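Local coordinates for guanine nucleotide exchange factor p115rhogef (Homo sapiens, PDB 1IAP), which probably activates Rho GTPases by nucleotide exchange, and carries an N-terminal RGS-like domain, the part modelled here, of the family that regulates G protein signalling, at residues 67-72 / 175-180. Sequence-based numbering, arbitrary orientation.
Sequences AVLRVP and AAVVNA
Leu69 pushes its isobutyl group end-on against the flank of helix 171-187; the side chains meet by apolar packing alone, with no hydrogen bond across. Its CG rests on the methyl of Ala176 (CG to CB 3.9 Å), and the two methyls part, CD1 going to Ala176 and Ala180 and CD2 to Val177. CD1 slots in between the alanines, one turn apart, reaching Ala180 CB at 4.2 Å and resting 3.8 Å from Ala176 O. CD2 meets CG2 of Val177 at 3.8 Å, the two side chains crossing at about a right angle. Leu69 CG is anti to the carbonyl carbon and beside the backbone N (chi1 -59°), which aims the branch at the helix. Val68 adds a looser touch, its CB 4.5 Å from Ala176 CB.

A type I beta turn from Ala67 to Arg70, closed by Arg70 N to Ala67 O at 3.1 Å, puts Val68 and Leu69 at its corner, facing the helix. A serine in place of Leu69 would probably leave a gap beside Ala176, Val177 and Ala180 and put a hydroxyl into a buried apolar spot.

Leu35 of helix 32-43 and Phe62 of helix 48-63 also pack on Leu69, which thus ties the loop between helices 48-63 and 75-81 to helix 171-187.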
ATOM      1  N   ALA A  67       2.016 -15.307   7.803  1.00 31.88           N
ATOM      2  CA  ALA A  67       1.564 -14.319   6.819  1.00 23.96           C
ATOM      3  C   ALA A  67       2.447 -14.264   5.581  1.00 27.11           C
ATOM      4  O   ALA A  67       3.660 -14.091   5.676  1.00 25.76           O
ATOM      5  CB  ALA A  67       1.464 -12.947   7.453  1.00 29.83           C
ATOM      6  N   VAL A  68       1.821 -14.402   4.417  1.00 30.14           N
ATOM      7  CA  VAL A  68       2.536 -14.382   3.146  1.00 31.12           C
ATOM      8  C   VAL A  68       3.238 -13.049   2.926  1.00 25.67           C
ATOM      9  O   VAL A  68       4.305 -12.993   2.317  1.00 29.08           O
ATOM     10  CB  VAL A  68       1.584 -14.614   1.956  1.00 38.36           C
ATOM     11  CG1 VAL A  68       2.358 -15.176   0.778  1.00 45.48           C
ATOM     12  CG2 VAL A  68       0.441 -15.530   2.358  1.00 50.04           C
ATOM     13  N   LEU A  69       2.636 -11.980   3.439  1.00 21.28           N
ATOM     14  CA  LEU A  69       3.186 -10.639   3.291  1.00 26.11           C
ATOM     15  C   LEU A  69       3.788 -10.137   4.598  1.00 22.41           C
ATOM     16  O   LEU A  69       3.849  -8.931   4.835  1.00 20.27           O
ATOM     17  CB  LEU A  69       2.093  -9.670   2.823  1.00 20.57           C
ATOM     18  CG  LEU A  69       1.369  -9.936   1.500  1.00 30.91           C
ATOM     19  CD1 LEU A  69       0.313  -8.866   1.304  1.00 25.21           C
ATOM     20  CD2 LEU A  69       2.342  -9.944   0.328  1.00 27.98           C
ATOM     21  N   ARG A  70       4.274 -11.063   5.421  1.00 23.57           N
ATOM     22  CA  ARG A  70       4.856 -10.701   6.706  1.00 27.11           C
ATOM     23  C   ARG A  70       5.980  -9.690   6.567  1.00 24.18           C
ATOM     24  O   ARG A  70       6.885  -9.858   5.745  1.00 26.39           O
ATOM     25  CB  ARG A  70       5.373 -11.935   7.446  1.00 22.40           C
ATOM     26  CG  ARG A  70       5.739 -11.654   8.903  1.00 25.98           C
ATOM     27  CD  ARG A  70       6.084 -12.936   9.651  1.00 28.30           C
ATOM     28  NE  ARG A  70       5.895 -12.777  11.091  1.00 43.18           N
ATOM     29  CZ  ARG A  70       6.880 -12.699  11.979  1.00 49.12           C
ATOM     30  NH1 ARG A  70       8.147 -12.768  11.587  1.00 54.93           N
ATOM     31  NH2 ARG A  70       6.596 -12.529  13.264  1.00 50.35           N
ATOM     32  N   VAL A  71       5.873  -8.612   7.336  1.00 22.05           N
ATOM     33  CA  VAL A  71       6.879  -7.561   7.345  1.00 24.60           C
ATOM     34  C   VAL A  71       7.718  -7.751   8.608  1.00 24.80           C
ATOM     35  O   VAL A  71       7.279  -8.412   9.551  1.00 25.64           O
ATOM     36  CB  VAL A  71       6.230  -6.149   7.381  1.00 30.78           C
ATOM     37  CG1 VAL A  71       5.331  -5.940   6.167  1.00 25.52           C
ATOM     38  CG2 VAL A  71       5.436  -5.951   8.667  1.00 28.90           C
ATOM     39  N   PRO A  72       8.963  -7.243   8.616  1.00 24.49           N
ATOM     40  CA  PRO A  72       9.804  -7.389   9.811  1.00 26.26           C
ATOM     41  C   PRO A  72       9.160  -6.616  10.971  1.00 24.87           C
ATOM     42  O   PRO A  72       9.048  -5.388  10.940  1.00 28.61           O
ATOM     43  CB  PRO A  72      11.145  -6.790   9.367  1.00 29.40           C
ATOM     44  CG  PRO A  72      10.768  -5.841   8.257  1.00 29.67           C
ATOM     45  CD  PRO A  72       9.713  -6.616   7.513  1.00 27.97           C
ATOM     46  N   ALA A 175      -1.637 -13.488  -5.176  1.00 17.98           N
ATOM     47  CA  ALA A 175      -3.043 -13.260  -4.843  1.00 16.19           C
ATOM     48  C   ALA A 175      -3.153 -12.305  -3.656  1.00 19.93           C
ATOM     49  O   ALA A 175      -3.995 -11.407  -3.648  1.00 20.26           O
ATOM     50  CB  ALA A 175      -3.733 -14.573  -4.528  1.00 20.67           C
ATOM     51  N   ALA A 176      -2.267 -12.480  -2.676  1.00 15.73           N
ATOM     52  CA  ALA A 176      -2.244 -11.630  -1.486  1.00 15.85           C
ATOM     53  C   ALA A 176      -1.927 -10.183  -1.859  1.00 14.00           C
ATOM     54  O   ALA A 176      -2.494  -9.247  -1.297  1.00 17.73           O
ATOM     55  CB  ALA A 176      -1.217 -12.152  -0.487  1.00 18.63           C
ATOM     56  N   VAL A 177      -1.020 -10.010  -2.814  1.00 15.48           N
ATOM     57  CA  VAL A 177      -0.629  -8.680  -3.283  1.00 19.80           C
ATOM     58  C   VAL A 177      -1.787  -8.013  -4.021  1.00 12.23           C
ATOM     59  O   VAL A 177      -2.104  -6.857  -3.767  1.00 17.77           O
ATOM     60  CB  VAL A 177       0.606  -8.759  -4.208  1.00 18.30           C
ATOM     61  CG1 VAL A 177       0.854  -7.429  -4.902  1.00 16.35           C
ATOM     62  CG2 VAL A 177       1.827  -9.163  -3.399  1.00 17.96           C
ATOM     63  N   VAL A 178      -2.424  -8.746  -4.927  1.00 19.12           N
ATOM     64  CA  VAL A 178      -3.552  -8.193  -5.671  1.00 21.93           C
ATOM     65  C   VAL A 178      -4.694  -7.799  -4.725  1.00 17.20           C
ATOM     66  O   VAL A 178      -5.251  -6.705  -4.844  1.00 17.82           O
ATOM     67  CB  VAL A 178      -4.038  -9.170  -6.762  1.00 24.27           C
ATOM     68  CG1 VAL A 178      -5.383  -8.717  -7.330  1.00 21.00           C
ATOM     69  CG2 VAL A 178      -3.007  -9.236  -7.873  1.00 25.01           C
ATOM     70  N   ASN A 179      -5.007  -8.670  -3.766  1.00 21.45           N
ATOM     71  CA  ASN A 179      -6.061  -8.392  -2.786  1.00 19.69           C
ATOM     72  C   ASN A 179      -5.713  -7.147  -1.979  1.00 16.18           C
ATOM     73  O   ASN A 179      -6.549  -6.265  -1.766  1.00 20.02           O
ATOM     74  CB  ASN A 179      -6.222  -9.572  -1.817  1.00 27.59           C
ATOM     75  CG  ASN A 179      -6.817 -10.794  -2.478  1.00 21.38           C
ATOM     76  OD1 ASN A 179      -7.393 -10.704  -3.555  1.00 24.60           O
ATOM     77  ND2 ASN A 179      -6.685 -11.946  -1.829  1.00 29.61           N
ATOM     78  N   ALA A 180      -4.468  -7.087  -1.524  1.00 20.03           N
ATOM     79  CA  ALA A 180      -3.990  -5.967  -0.727  1.00 12.60           C
ATOM     80  C   ALA A 180      -4.090  -4.647  -1.480  1.00 22.57           C
ATOM     81  O   ALA A 180      -4.550  -3.641  -0.926  1.00 19.55           O
ATOM     82  CB  ALA A 180      -2.552  -6.215  -0.280  1.00 19.05           C
TER